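Local atomic coordinates of thiol-disulfide isomerase and thioredoxins (Corynebacterium glutamicum, PDB entry 3LOR), a protein that probably acts as a thiol-disulfide oxidoreductase or isomerase of the thioredoxin-like superfamily and can also bind calcium. Residues Leu4-Leu10 with Lys130-Arg134; Leu28-Val34 with Glu62-Ile68; Gln52-Ile56 with Val141-Leu146; Ile125-Arg129 with Leu149-Ser155. All coordinates share one frame; numbering follows the deposited sequence.

Contact 1 (Leu4-Leu10 with Lys130-Arg134); sequences LDNAPLL and KGRIR
Two backbone hydrogen bonds run in opposite senses between the segments: Ile133 N donates to Pro8 O at 3.1 Å with an angle of 165° at the hydrogen, and Leu10 N donates to Gly131 O at 2.9 Å and 172°. Gly131 O also receives the CA-H of Leu9, with CA 3.5 Å from that oxygen. Beyond the segments, Leu10 O accepts from Asn25 ND2 and Lys130 N donates to Asp128 OD2. With CA atoms 4.2 Å apart, Leu9 and Arg132 form a single beta bridge. It fastens the loop ahead of strand 14-17 to the start of strand 133-138, an outermost strand of the thioredoxin-like sheet within this chain. The loop leads straight on to Glu11, Leu12 and Asp13, a calcium site known in this protein but not occupied in this chain.

The arginine charges find their partners elsewhere: Asp128 OD1 takes both Arg132 NE and Arg134 NH1, while Arg134 NH2 pairs with Glu156. Leu4 meets both guanidinium groups chiefly by CD1, which lies over the centre of one face of each, 3.8 Å above the plane of Arg132 and 3.6 Å above that of Arg134. Two bends in the Arg134 chain, at chi2 and chi3, fold its end back beneath this methyl. At the other end, Ile133 and Leu10 cross at about a right angle, with Ile133 CG1 4.0 Å from Leu10 CB. Ala7 CB rests against Ile133 O at 3.8 Å.

Contact 2 (Leu28-Val34 with Glu62-Ile68); sequences LRGKVVV and ESQVQVI
Val32, Val34, Gln64, Gln66 and Ile68 carry the polar framework, a parallel ladder of four backbone hydrogen bonds. Val34 N to Gln66 O is the straightest, 2.9 Å at 177°; Ile68 N to Val34 O is equally short, and Gln66 N reaches Val32 O at 3.0 Å. The first rung, Val32 N to Gln64 O, is more bent, with 143° at the hydrogen. CA-H groups of Val65 and Val67 add contacts to Val32 O and Val34 O.

The buried Gln66 amide is held through NE2, which donates to Val67 O within the amide plane and to Glu62 OE2 from above the carboxylate plane. A bend at chi2 turns the amide back over its own strand for these bonds; CG, which chi1 sets anti to the backbone N, lies 3.5 Å from Leu28 CD2.

Strands 32-38 and 65-71 are the two strands of a beta-alpha-beta unit whose connection is helix 43-59, part of the thioredoxin-like core; here their axes run 22° apart and approach to 4.8 Å. On the face with Val32, Val34, Val65 and Val67, Val34 CG2 touches Val65 CG1 at 3.8 Å. Helices 43-59 and 143-154 lie over this face. On the face with Val33 and Gln66, Ile68 CD1 meets Val33 CG1 at 3.7 Å.

Ahead of the strand, a type II turn from Leu28 to Lys31 brings in the Lys31 chain. Bent at chi2 and chi3, it lies along three successive carbonyls, Glu62 O, Ser63 O and Gln64 O, with CG 3.4 Å from Gln64 O; its NZ bonds weakly to Asp27 O.

Contact 3 (Gln52-Ile56 with Val141-Leu146); sequences QAQKI and VDDFVL
Leu146 pushes its CD2 methyl between two side chains of the facing helix, 3.7 Å from Ile56 CD1 and 3.7 Å from Gln52 CD. Ile56 and Leu146 cross at about a right angle, whereas Gln52 comes from the opposite direction, its CD against the methyl. The Leu146 torsion accounts for this position: CG stands opposite the backbone N (chi1 -166°), which carries the branch toward helix 43-59.

The polar half is a salt bridge. Lys55 NZ meets Asp143 OD2 at 2.9 Å on the syn side of the carboxylate, 33° out of its plane. The extended Lys55 chain carries the ammonium there. Lys55 NZ also pairs with Asp142 of the second subunit, so one ammonium would be stabilised by two carboxylates. In the reciprocal pair, Asp142 of this chain binds Lys55 of that subunit while occupying the N-cap position of helix 143-154, where OD2 accepts weakly from Phe144 N. Between the apolar and charged parts, the Gln52 and Asp143 side chains slide past each other in opposite directions, amide and carboxylate planes 39° apart. The end of Gln52 lies close to Val141 as well, whose O accepts from His48 NE2.

The contact thus pairs helix 43-59 with the N-terminal turn of helix 143-154. Beneath it, Ala53 and Ile56 rest on Val67 of strand 65-71, while Phe144 of the second subunit packs on Ile56 and Asp143 from the outside.

Contact 4 (Ile125-Arg129 with Leu149-Ser155); sequences ILADR and LLGSLLS
At the edge of the Arg129 guanidinium, near its plane, lie Leu154 O and Ser155 N; Leu153 O approaches obliquely. The modelled 2.3 Å between Arg129 NH2 and Leu154 O is too short to trust, so the length of this bond is doubtful. Leu154 belongs to the C-terminal helix of the thioredoxin-like fold, 143-154, packed on the central sheet. Its last turns run nearly alongside strand 125-127, at 19° between directions and with axes 10.0 Å apart. Arg129 NH1 hydrogen-bonds to Gly30 O.

Leu126 packs between strand and helix. With CG anti to the carbonyl carbon (chi1 -51°), its two methyls reach the helix, and its atoms divide among three leucines: CD1 is 4.1 Å from Leu149 CB, CD2 is 4.0 Å from Leu150 CD2, and CB is 4.1 Å from Leu153 CD1. Leu153 also extends CD2 to Asp128 CB, while the charge of Asp128 is matched by arginines of 130-134.

Ser152 and Ser155 hydrogen-bond to the second subunit. One water joins the two backbones, accepting from Arg129 N at 3.0 Å and donating to Leu153 O.

In the fold
Contact 2 is the buried one, a parallel ladder between strands 32-38 and 65-71, whereas contact 1 lies at the surface and holds a loop to strand 133-138, outermost within this chain, with two backbone bonds and side-chain contacts. Contacts 3 and 4 are partly buried, share helix 143-154 and both reach the second subunit; one joins that helix to helix 43-59 through a salt bridge, the other to strand 123-127 mainly through leucines. Strand pairing links them further: Ala127 O receives Val33 N, connecting contacts 4 and 2, and Leu126 O receives Arg134 N, connecting contacts 4 and 1. Contacts 2 and 3 meet where Val34 packs on Ile56.

Contact 1 (Leu4-Leu10 with Lys130-Arg134)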
loop_
_atom_site.group_PDB
_atom_site.type_symbol
_atom_site.label_atom_id
_atom_site.label_comp_id
_atom_site.label_asym_id
_atom_site.label_seq_id
_atom_site.Cartn_x
_atom_site.Cartn_y
_atom_site.Cartn_z
ATOM N N LEU A 4 15.486 -24.783 -24.503
ATOM C CA LEU A 4 16.517 -24.005 -23.858
ATOM C C LEU A 4 17.702 -23.972 -24.758
ATOM O O LEU A 4 18.534 -23.107 -24.675
ATOM C CB LEU A 4 16.926 -24.657 -22.571
ATOM C CG LEU A 4 16.004 -24.372 -21.434
ATOM C CD1 LEU A 4 16.829 -24.048 -20.266
ATOM C CD2 LEU A 4 15.232 -23.213 -21.847
ATOM N N ASP A 5 17.797 -24.962 -25.621
ATOM C CA ASP A 5 18.875 -25.025 -26.595
ATOM C C ASP A 5 18.755 -23.839 -27.535
ATOM O O ASP A 5 19.723 -23.277 -27.989
ATOM C CB ASP A 5 18.852 -26.355 -27.340
ATOM N N ASN A 6 17.525 -23.475 -27.808
ATOM C CA ASN A 6 17.212 -22.317 -28.600
ATOM C C ASN A 6 17.403 -20.939 -27.957
ATOM O O ASN A 6 17.440 -19.941 -28.639
ATOM C CB ASN A 6 15.816 -22.474 -29.174
ATOM C CG ASN A 6 15.660 -23.763 -29.937
ATOM O OD1 ASN A 6 16.600 -24.248 -30.520
ATOM N ND2 ASN A 6 14.472 -24.325 -29.917
ATOM N N ALA A 7 17.490 -20.883 -26.645
ATOM C CA ALA A 7 17.562 -19.602 -25.990
ATOM C C ALA A 7 18.880 -18.897 -26.244
ATOM O O ALA A 7 19.916 -19.476 -26.172
ATOM C CB ALA A 7 17.329 -19.762 -24.565
ATOM N N PRO A 8 18.805 -17.632 -26.562
ATOM C CA PRO A 8 19.966 -16.787 -26.763
ATOM C C PRO A 8 20.621 -16.418 -25.473
ATOM O O PRO A 8 19.939 -16.298 -24.502
ATOM C CB PRO A 8 19.351 -15.547 -27.339
ATOM C CG PRO A 8 18.092 -15.468 -26.678
ATOM C CD PRO A 8 17.583 -16.840 -26.548
ATOM N N LEU A 9 21.923 -16.217 -25.496
ATOM C CA LEU A 9 22.677 -15.727 -24.364
ATOM C C LEU A 9 22.431 -14.275 -24.111
ATOM O O LEU A 9 22.200 -13.538 -25.006
ATOM C CB LEU A 9 24.153 -15.944 -24.571
ATOM C CG LEU A 9 24.672 -17.351 -24.740
ATOM C CD1 LEU A 9 25.969 -17.320 -25.393
ATOM C CD2 LEU A 9 24.815 -18.008 -23.455
ATOM N N LEU A 10 22.523 -13.861 -22.879
ATOM C CA LEU A 10 22.430 -12.472 -22.590
ATOM C C LEU A 10 23.700 -11.754 -23.029
ATOM O O LEU A 10 24.768 -12.108 -22.641
ATOM C CB LEU A 10 22.209 -12.311 -21.113
ATOM C CG LEU A 10 22.215 -10.932 -20.530
ATOM C CD1 LEU A 10 21.025 -10.222 -20.946
ATOM C CD2 LEU A 10 22.271 -10.999 -19.086
ATOM N N LYS A 130 23.649 -20.162 -16.505
ATOM C CA LYS A 130 24.509 -20.289 -17.670
ATOM C C LYS A 130 24.473 -19.085 -18.589
ATOM O O LYS A 130 25.043 -19.106 -19.630
ATOM C CB LYS A 130 24.266 -21.560 -18.449
ATOM C CG LYS A 130 23.698 -22.631 -17.669
ATOM C CD LYS A 130 24.569 -23.798 -17.663
ATOM C CE LYS A 130 23.750 -25.061 -17.643
ATOM N NZ LYS A 130 24.483 -26.269 -17.257
ATOM N N GLY A 131 23.825 -18.024 -18.154
ATOM C CA GLY A 131 23.754 -16.810 -18.913
ATOM C C GLY A 131 22.754 -16.748 -20.023
ATOM O O GLY A 131 22.826 -15.950 -20.883
ATOM N N ARG A 132 21.766 -17.585 -19.989
ATOM C CA ARG A 132 20.837 -17.520 -21.070
ATOM C C ARG A 132 19.506 -16.910 -20.700
ATOM O O ARG A 132 19.059 -17.087 -19.626
ATOM C CB ARG A 132 20.786 -18.833 -21.840
ATOM C CG ARG A 132 19.993 -19.891 -21.300
ATOM C CD ARG A 132 20.621 -21.228 -21.604
ATOM N NE ARG A 132 20.535 -22.046 -20.423
ATOM C CZ ARG A 132 20.593 -23.362 -20.372
ATOM N NH1 ARG A 132 20.769 -24.090 -21.448
ATOM N NH2 ARG A 132 20.482 -23.955 -19.214
ATOM N N ILE A 133 18.937 -16.128 -21.587
ATOM C CA ILE A 133 17.729 -15.396 -21.308
ATOM C C ILE A 133 16.549 -16.324 -21.187
ATOM O O ILE A 133 16.314 -17.145 -22.024
ATOM C CB ILE A 133 17.501 -14.358 -22.379
ATOM C CG1 ILE A 133 18.538 -13.281 -22.248
ATOM C CG2 ILE A 133 16.155 -13.717 -22.268
ATOM C CD1 ILE A 133 18.729 -12.566 -23.411
ATOM N N ARG A 134 15.846 -16.202 -20.088
ATOM C CA ARG A 134 14.734 -17.062 -19.822
ATOM C C ARG A 134 13.390 -16.390 -19.746
ATOM O O ARG A 134 12.399 -17.016 -19.958
ATOM C CB ARG A 134 15.003 -17.884 -18.586
ATOM C CG ARG A 134 16.277 -18.625 -18.644
ATOM C CD ARG A 134 16.168 -19.897 -19.386
ATOM N NE ARG A 134 15.213 -20.786 -18.775
ATOM C CZ ARG A 134 15.497 -21.653 -17.825
ATOM N NH1 ARG A 134 16.710 -21.778 -17.390
ATOM N NH2 ARG A 134 14.557 -22.400 -17.331
#

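Contact 2 (Leu28-Val34 with Glu62-Ile68)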
loop_
_atom_site.group_PDB
_atom_site.type_symbol
_atom_site.label_atom_id
_atom_site.label_comp_id
_atom_site.label_asym_id
_atom_site.label_seq_id
_atom_site.Cartn_x
_atom_site.Cartn_y
_atom_site.Cartn_z
ATOM N N LEU A 28 29.296 -12.831 -14.305
ATOM C CA LEU A 28 27.943 -13.249 -14.068
ATOM C C LEU A 28 27.652 -14.739 -14.026
ATOM O O LEU A 28 26.693 -15.137 -13.468
ATOM C CB LEU A 28 27.007 -12.551 -15.007
ATOM C CG LEU A 28 27.158 -11.059 -14.946
ATOM C CD1 LEU A 28 26.523 -10.509 -16.109
ATOM C CD2 LEU A 28 26.565 -10.524 -13.740
ATOM N N ARG A 29 28.465 -15.545 -14.657
ATOM C CA ARG A 29 28.167 -16.944 -14.777
ATOM C C ARG A 29 28.102 -17.637 -13.421
ATOM O O ARG A 29 28.851 -17.348 -12.548
ATOM C CB ARG A 29 29.127 -17.648 -15.724
ATOM C CG ARG A 29 28.840 -19.121 -15.857
ATOM C CD ARG A 29 29.571 -19.810 -16.971
ATOM N NE ARG A 29 28.771 -19.831 -18.174
ATOM C CZ ARG A 29 28.163 -20.892 -18.680
ATOM N NH1 ARG A 29 27.451 -20.762 -19.780
ATOM N NH2 ARG A 29 28.271 -22.083 -18.120
ATOM N N GLY A 30 27.144 -18.527 -13.287
ATOM C CA GLY A 30 26.814 -19.143 -12.035
ATOM C C GLY A 30 25.826 -18.391 -11.182
ATOM O O GLY A 30 25.538 -18.813 -10.113
ATOM N N LYS A 31 25.324 -17.278 -11.681
ATOM C CA LYS A 31 24.352 -16.439 -11.013
ATOM C C LYS A 31 23.157 -16.220 -11.896
ATOM O O LYS A 31 23.268 -16.156 -13.088
ATOM C CB LYS A 31 24.936 -15.075 -10.733
ATOM C CG LYS A 31 25.383 -14.843 -9.376
ATOM C CD LYS A 31 26.761 -15.289 -9.182
ATOM C CE LYS A 31 27.677 -14.404 -9.870
ATOM N NZ LYS A 31 29.047 -14.754 -9.507
ATOM N N VAL A 32 22.013 -16.086 -11.272
ATOM C CA VAL A 32 20.845 -15.573 -11.932
ATOM C C VAL A 32 21.006 -14.086 -12.170
ATOM O O VAL A 32 21.449 -13.392 -11.326
ATOM C CB VAL A 32 19.581 -15.885 -11.139
ATOM C CG1 VAL A 32 18.409 -15.270 -11.756
ATOM C CG2 VAL A 32 19.389 -17.319 -11.026
ATOM N N VAL A 33 20.645 -13.607 -13.337
ATOM C CA VAL A 33 20.814 -12.212 -13.656
ATOM C C VAL A 33 19.500 -11.523 -13.844
ATOM O O VAL A 33 18.660 -11.970 -14.564
ATOM C CB VAL A 33 21.696 -11.975 -14.873
ATOM C CG1 VAL A 33 21.935 -10.568 -15.081
ATOM C CG2 VAL A 33 22.953 -12.672 -14.769
ATOM N N VAL A 34 19.333 -10.419 -13.163
ATOM C CA VAL A 34 18.159 -9.623 -13.332
ATOM C C VAL A 34 18.544 -8.328 -13.978
ATOM O O VAL A 34 19.280 -7.591 -13.419
ATOM C CB VAL A 34 17.485 -9.334 -11.980
ATOM C CG1 VAL A 34 16.301 -8.483 -12.122
ATOM C CG2 VAL A 34 17.159 -10.563 -11.299
ATOM N N GLU A 62 24.620 -11.155 -3.825
ATOM C CA GLU A 62 25.205 -11.194 -5.152
ATOM C C GLU A 62 25.914 -12.460 -5.497
ATOM O O GLU A 62 26.311 -12.638 -6.598
ATOM C CB GLU A 62 26.078 -10.003 -5.445
ATOM C CG GLU A 62 25.288 -8.812 -5.699
ATOM C CD GLU A 62 26.096 -7.577 -5.900
ATOM O OE1 GLU A 62 27.253 -7.497 -5.465
ATOM O OE2 GLU A 62 25.563 -6.660 -6.495
ATOM N N SER A 63 26.089 -13.314 -4.525
ATOM C CA SER A 63 26.547 -14.667 -4.758
ATOM C C SER A 63 25.503 -15.554 -5.464
ATOM O O SER A 63 25.832 -16.581 -5.984
ATOM C CB SER A 63 27.050 -15.304 -3.473
ATOM O OG SER A 63 26.072 -15.336 -2.497
ATOM N N GLN A 64 24.253 -15.123 -5.423
ATOM C CA GLN A 64 23.132 -15.803 -6.025
ATOM C C GLN A 64 22.472 -15.051 -7.165
ATOM O O GLN A 64 22.257 -15.583 -8.207
ATOM C CB GLN A 64 22.093 -16.032 -4.968
ATOM C CG GLN A 64 22.570 -16.840 -3.842
ATOM C CD GLN A 64 22.533 -18.301 -4.144
ATOM O OE1 GLN A 64 21.603 -18.996 -3.781
ATOM N NE2 GLN A 64 23.527 -18.772 -4.818
ATOM N N VAL A 65 22.126 -13.808 -6.915
ATOM C CA VAL A 65 21.514 -12.966 -7.910
ATOM C C VAL A 65 22.274 -11.659 -8.163
ATOM O O VAL A 65 22.570 -10.948 -7.269
ATOM C CB VAL A 65 20.063 -12.657 -7.543
ATOM C CG1 VAL A 65 19.498 -11.628 -8.454
ATOM C CG2 VAL A 65 19.213 -13.906 -7.463
ATOM N N GLN A 66 22.552 -11.345 -9.408
ATOM C CA GLN A 66 23.060 -10.048 -9.778
ATOM C C GLN A 66 22.003 -9.161 -10.414
ATOM O O GLN A 66 21.392 -9.524 -11.348
ATOM C CB GLN A 66 24.238 -10.185 -10.713
ATOM C CG GLN A 66 24.914 -8.909 -11.056
ATOM C CD GLN A 66 25.605 -8.250 -9.893
ATOM O OE1 GLN A 66 26.548 -8.768 -9.369
ATOM N NE2 GLN A 66 25.148 -7.108 -9.517
ATOM N N VAL A 67 21.811 -7.986 -9.868
ATOM C CA VAL A 67 20.938 -6.987 -10.447
ATOM C C VAL A 67 21.761 -6.006 -11.235
ATOM O O VAL A 67 22.763 -5.540 -10.786
ATOM C CB VAL A 67 20.107 -6.219 -9.403
ATOM C CG1 VAL A 67 19.164 -5.329 -10.032
ATOM C CG2 VAL A 67 19.424 -7.107 -8.480
ATOM N N ILE A 68 21.323 -5.754 -12.441
ATOM C CA ILE A 68 21.888 -4.774 -13.320
ATOM C C ILE A 68 20.859 -3.822 -13.840
ATOM O O ILE A 68 19.793 -4.199 -14.261
ATOM C CB ILE A 68 22.574 -5.406 -14.504
ATOM C CG1 ILE A 68 23.677 -6.327 -14.059
ATOM C CG2 ILE A 68 23.024 -4.378 -15.437
ATOM C CD1 ILE A 68 23.882 -7.387 -14.931
#

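Contact 3 (Gln52-Ile56 with Val141-Leu146)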
loop_
_atom_site.group_PDB
_atom_site.type_symbol
_atom_site.label_atom_id
_atom_site.label_comp_id
_atom_site.label_asym_id
_atom_site.label_seq_id
_atom_site.Cartn_x
_atom_site.Cartn_y
_atom_site.Cartn_z
ATOM N N GLN A 52 11.682 -1.992 -7.120
ATOM C CA GLN A 52 11.665 -3.440 -7.101
ATOM C C GLN A 52 13.059 -4.043 -7.315
ATOM O O GLN A 52 13.418 -4.953 -6.648
ATOM C CB GLN A 52 10.718 -3.946 -8.164
ATOM C CG GLN A 52 10.550 -5.389 -8.229
ATOM C CD GLN A 52 9.319 -5.804 -9.029
ATOM O OE1 GLN A 52 8.327 -6.214 -8.474
ATOM N NE2 GLN A 52 9.399 -5.694 -10.318
ATOM N N ALA A 53 13.821 -3.493 -8.234
ATOM C CA ALA A 53 15.189 -3.868 -8.442
ATOM C C ALA A 53 16.060 -3.598 -7.199
ATOM O O ALA A 53 16.837 -4.406 -6.857
ATOM C CB ALA A 53 15.717 -3.192 -9.634
ATOM N N GLN A 54 15.875 -2.474 -6.535
ATOM C CA GLN A 54 16.594 -2.166 -5.311
ATOM C C GLN A 54 16.259 -3.157 -4.222
ATOM O O GLN A 54 17.096 -3.567 -3.513
ATOM C CB GLN A 54 16.325 -0.766 -4.790
ATOM C CG GLN A 54 16.471 0.322 -5.779
ATOM C CD GLN A 54 16.429 1.694 -5.176
ATOM O OE1 GLN A 54 17.410 2.179 -4.693
ATOM N NE2 GLN A 54 15.290 2.323 -5.225
ATOM N N LYS A 55 15.010 -3.547 -4.133
ATOM C CA LYS A 55 14.599 -4.512 -3.178
ATOM C C LYS A 55 15.269 -5.840 -3.415
ATOM O O LYS A 55 15.694 -6.475 -2.507
ATOM C CB LYS A 55 13.094 -4.672 -3.194
ATOM C CG LYS A 55 12.531 -5.592 -2.174
ATOM C CD LYS A 55 11.047 -5.768 -2.370
ATOM C CE LYS A 55 10.369 -6.200 -1.125
ATOM N NZ LYS A 55 8.897 -6.094 -1.216
ATOM N N ILE A 56 15.374 -6.250 -4.654
ATOM C CA ILE A 56 16.039 -7.468 -4.949
ATOM C C ILE A 56 17.493 -7.374 -4.525
ATOM O O ILE A 56 17.998 -8.238 -3.907
ATOM C CB ILE A 56 16.011 -7.761 -6.435
ATOM C CG1 ILE A 56 14.612 -8.068 -6.916
ATOM C CG2 ILE A 56 16.858 -8.905 -6.746
ATOM C CD1 ILE A 56 14.489 -8.052 -8.375
ATOM N N VAL A 141 5.461 -5.854 -12.705
ATOM C CA VAL A 141 5.454 -7.246 -12.310
ATOM C C VAL A 141 5.255 -7.311 -10.833
ATOM O O VAL A 141 5.925 -6.676 -10.118
ATOM C CB VAL A 141 6.750 -7.940 -12.632
ATOM C CG1 VAL A 141 6.593 -9.392 -12.472
ATOM C CG2 VAL A 141 7.191 -7.626 -13.992
ATOM N N ASP A 142 4.318 -8.106 -10.395
ATOM C CA ASP A 142 4.026 -8.262 -8.997
ATOM C C ASP A 142 5.186 -8.886 -8.235
ATOM O O ASP A 142 5.878 -9.697 -8.748
ATOM C CB ASP A 142 2.792 -9.123 -8.862
ATOM C CG ASP A 142 2.424 -9.363 -7.456
ATOM O OD1 ASP A 142 1.969 -8.442 -6.788
ATOM O OD2 ASP A 142 2.617 -10.463 -6.995
ATOM N N ASP A 143 5.388 -8.498 -7.003
ATOM C CA ASP A 143 6.501 -8.980 -6.220
ATOM C C ASP A 143 6.508 -10.488 -6.018
ATOM O O ASP A 143 7.526 -11.103 -6.126
ATOM C CB ASP A 143 6.414 -8.395 -4.829
ATOM C CG ASP A 143 7.185 -7.117 -4.639
ATOM O OD1 ASP A 143 7.783 -6.570 -5.542
ATOM O OD2 ASP A 143 7.194 -6.649 -3.510
ATOM N N PHE A 144 5.362 -11.069 -5.715
ATOM C CA PHE A 144 5.233 -12.493 -5.551
ATOM C C PHE A 144 5.574 -13.297 -6.802
ATOM O O PHE A 144 6.251 -14.273 -6.737
ATOM C CB PHE A 144 3.821 -12.823 -5.129
ATOM C CG PHE A 144 3.579 -14.254 -4.932
ATOM C CD1 PHE A 144 4.253 -14.945 -3.986
ATOM C CD2 PHE A 144 2.681 -14.925 -5.699
ATOM C CE1 PHE A 144 4.050 -16.230 -3.811
ATOM C CE2 PHE A 144 2.477 -16.248 -5.503
ATOM C CZ PHE A 144 3.165 -16.889 -4.547
ATOM N N VAL A 145 5.090 -12.860 -7.946
ATOM C CA VAL A 145 5.399 -13.495 -9.205
ATOM C C VAL A 145 6.882 -13.443 -9.545
ATOM O O VAL A 145 7.431 -14.390 -9.988
ATOM C CB VAL A 145 4.620 -12.859 -10.336
ATOM C CG1 VAL A 145 5.020 -13.395 -11.623
ATOM C CG2 VAL A 145 3.204 -13.043 -10.175
ATOM N N LEU A 146 7.503 -12.312 -9.305
ATOM C CA LEU A 146 8.914 -12.157 -9.489
ATOM C C LEU A 146 9.712 -13.071 -8.559
ATOM O O LEU A 146 10.652 -13.664 -8.963
ATOM C CB LEU A 146 9.333 -10.704 -9.358
ATOM C CG LEU A 146 10.738 -10.371 -9.843
ATOM C CD1 LEU A 146 11.015 -10.792 -11.200
ATOM C CD2 LEU A 146 11.127 -8.960 -9.680
#

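Contact 4 (Ile125-Arg129 with Leu149-Ser155)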
loop_
_atom_site.group_PDB
_atom_site.type_symbol
_atom_site.label_atom_id
_atom_site.label_comp_id
_atom_site.label_asym_id
_atom_site.label_seq_id
_atom_site.Cartn_x
_atom_site.Cartn_y
_atom_site.Cartn_z
ATOM N N ILE A 125 14.648 -8.404 -17.857
ATOM C CA ILE A 125 15.207 -9.533 -18.481
ATOM C C ILE A 125 15.800 -10.387 -17.382
ATOM O O ILE A 125 16.598 -9.920 -16.608
ATOM C CB ILE A 125 16.300 -9.119 -19.482
ATOM C CG1 ILE A 125 15.764 -8.192 -20.550
ATOM C CG2 ILE A 125 16.926 -10.286 -20.106
ATOM C CD1 ILE A 125 16.790 -7.619 -21.371
ATOM N N LEU A 126 15.404 -11.645 -17.342
ATOM C CA LEU A 126 16.030 -12.626 -16.482
ATOM C C LEU A 126 16.845 -13.618 -17.247
ATOM O O LEU A 126 16.411 -14.143 -18.199
ATOM C CB LEU A 126 15.023 -13.359 -15.640
ATOM C CG LEU A 126 14.036 -12.548 -14.847
ATOM C CD1 LEU A 126 12.974 -13.380 -14.331
ATOM C CD2 LEU A 126 14.660 -11.758 -13.795
ATOM N N ALA A 127 18.059 -13.819 -16.812
ATOM C CA ALA A 127 18.911 -14.849 -17.333
ATOM C C ALA A 127 19.284 -15.834 -16.254
ATOM O O ALA A 127 19.344 -15.507 -15.111
ATOM C CB ALA A 127 20.113 -14.278 -17.950
ATOM N N ASP A 128 19.520 -17.062 -16.665
ATOM C CA ASP A 128 19.896 -18.135 -15.766
ATOM C C ASP A 128 21.377 -18.199 -15.439
ATOM O O ASP A 128 22.121 -17.409 -15.870
ATOM C CB ASP A 128 19.349 -19.487 -16.202
ATOM C CG ASP A 128 19.896 -19.958 -17.512
ATOM O OD1 ASP A 128 19.181 -20.616 -18.225
ATOM O OD2 ASP A 128 21.022 -19.667 -17.849
ATOM N N ARG A 129 21.753 -19.194 -14.674
ATOM C CA ARG A 129 23.121 -19.436 -14.239
ATOM C C ARG A 129 24.128 -19.729 -15.360
ATOM O O ARG A 129 25.285 -19.523 -15.195
ATOM C CB ARG A 129 23.170 -20.513 -13.175
ATOM C CG ARG A 129 22.560 -20.112 -11.883
ATOM C CD ARG A 129 22.972 -21.047 -10.820
ATOM N NE ARG A 129 21.987 -21.261 -9.793
ATOM C CZ ARG A 129 22.054 -20.717 -8.601
ATOM N NH1 ARG A 129 23.025 -19.905 -8.318
ATOM N NH2 ARG A 129 21.136 -20.959 -7.713
ATOM N N LEU A 149 9.510 -16.489 -10.060
ATOM C CA LEU A 149 10.386 -16.626 -11.180
ATOM C C LEU A 149 11.834 -16.743 -10.820
ATOM O O LEU A 149 12.476 -17.611 -11.315
ATOM C CB LEU A 149 10.204 -15.496 -12.175
ATOM C CG LEU A 149 8.845 -15.392 -12.829
ATOM C CD1 LEU A 149 8.685 -14.130 -13.524
ATOM C CD2 LEU A 149 8.553 -16.511 -13.714
ATOM N N LEU A 150 12.333 -15.882 -9.955
ATOM C CA LEU A 150 13.691 -15.993 -9.478
ATOM C C LEU A 150 13.960 -17.266 -8.709
ATOM O O LEU A 150 14.934 -17.902 -8.902
ATOM C CB LEU A 150 14.048 -14.821 -8.595
ATOM C CG LEU A 150 14.247 -13.533 -9.325
ATOM C CD1 LEU A 150 14.617 -12.501 -8.444
ATOM C CD2 LEU A 150 15.292 -13.711 -10.310
ATOM N N GLY A 151 13.052 -17.622 -7.841
ATOM C CA GLY A 151 13.237 -18.751 -6.990
ATOM C C GLY A 151 13.380 -19.961 -7.850
ATOM O O GLY A 151 14.160 -20.799 -7.577
ATOM N N SER A 152 12.610 -20.029 -8.899
ATOM C CA SER A 152 12.664 -21.109 -9.820
ATOM C C SER A 152 13.993 -21.236 -10.590
ATOM O O SER A 152 14.493 -22.296 -10.742
ATOM C CB SER A 152 11.486 -20.965 -10.756
ATOM O OG SER A 152 11.579 -21.775 -11.855
ATOM N N LEU A 153 14.549 -20.130 -11.044
ATOM C CA LEU A 153 15.845 -20.123 -11.706
ATOM C C LEU A 153 16.966 -20.510 -10.799
ATOM O O LEU A 153 17.853 -21.189 -11.187
ATOM C CB LEU A 153 16.135 -18.795 -12.353
ATOM C CG LEU A 153 15.212 -18.428 -13.478
ATOM C CD1 LEU A 153 15.391 -17.058 -13.864
ATOM C CD2 LEU A 153 15.419 -19.295 -14.610
ATOM N N LEU A 154 16.879 -20.062 -9.569
ATOM C CA LEU A 154 17.884 -20.304 -8.575
ATOM C C LEU A 154 18.066 -21.750 -8.262
ATOM O O LEU A 154 19.139 -22.157 -7.994
ATOM C CB LEU A 154 17.602 -19.538 -7.307
ATOM C CG LEU A 154 18.057 -18.099 -7.310
ATOM C CD1 LEU A 154 17.433 -17.383 -6.229
ATOM C CD2 LEU A 154 19.516 -17.984 -7.262
ATOM N N SER A 155 17.018 -22.531 -8.314
ATOM C CA SER A 155 17.113 -23.905 -7.885
ATOM C C SER A 155 17.184 -24.881 -9.022
ATOM O O SER A 155 17.187 -26.044 -8.804
ATOM C CB SER A 155 15.934 -24.271 -7.004
ATOM O OG SER A 155 14.805 -24.546 -7.788
HETATM O O HOH W 1 19.645 -20.991 -13.545
#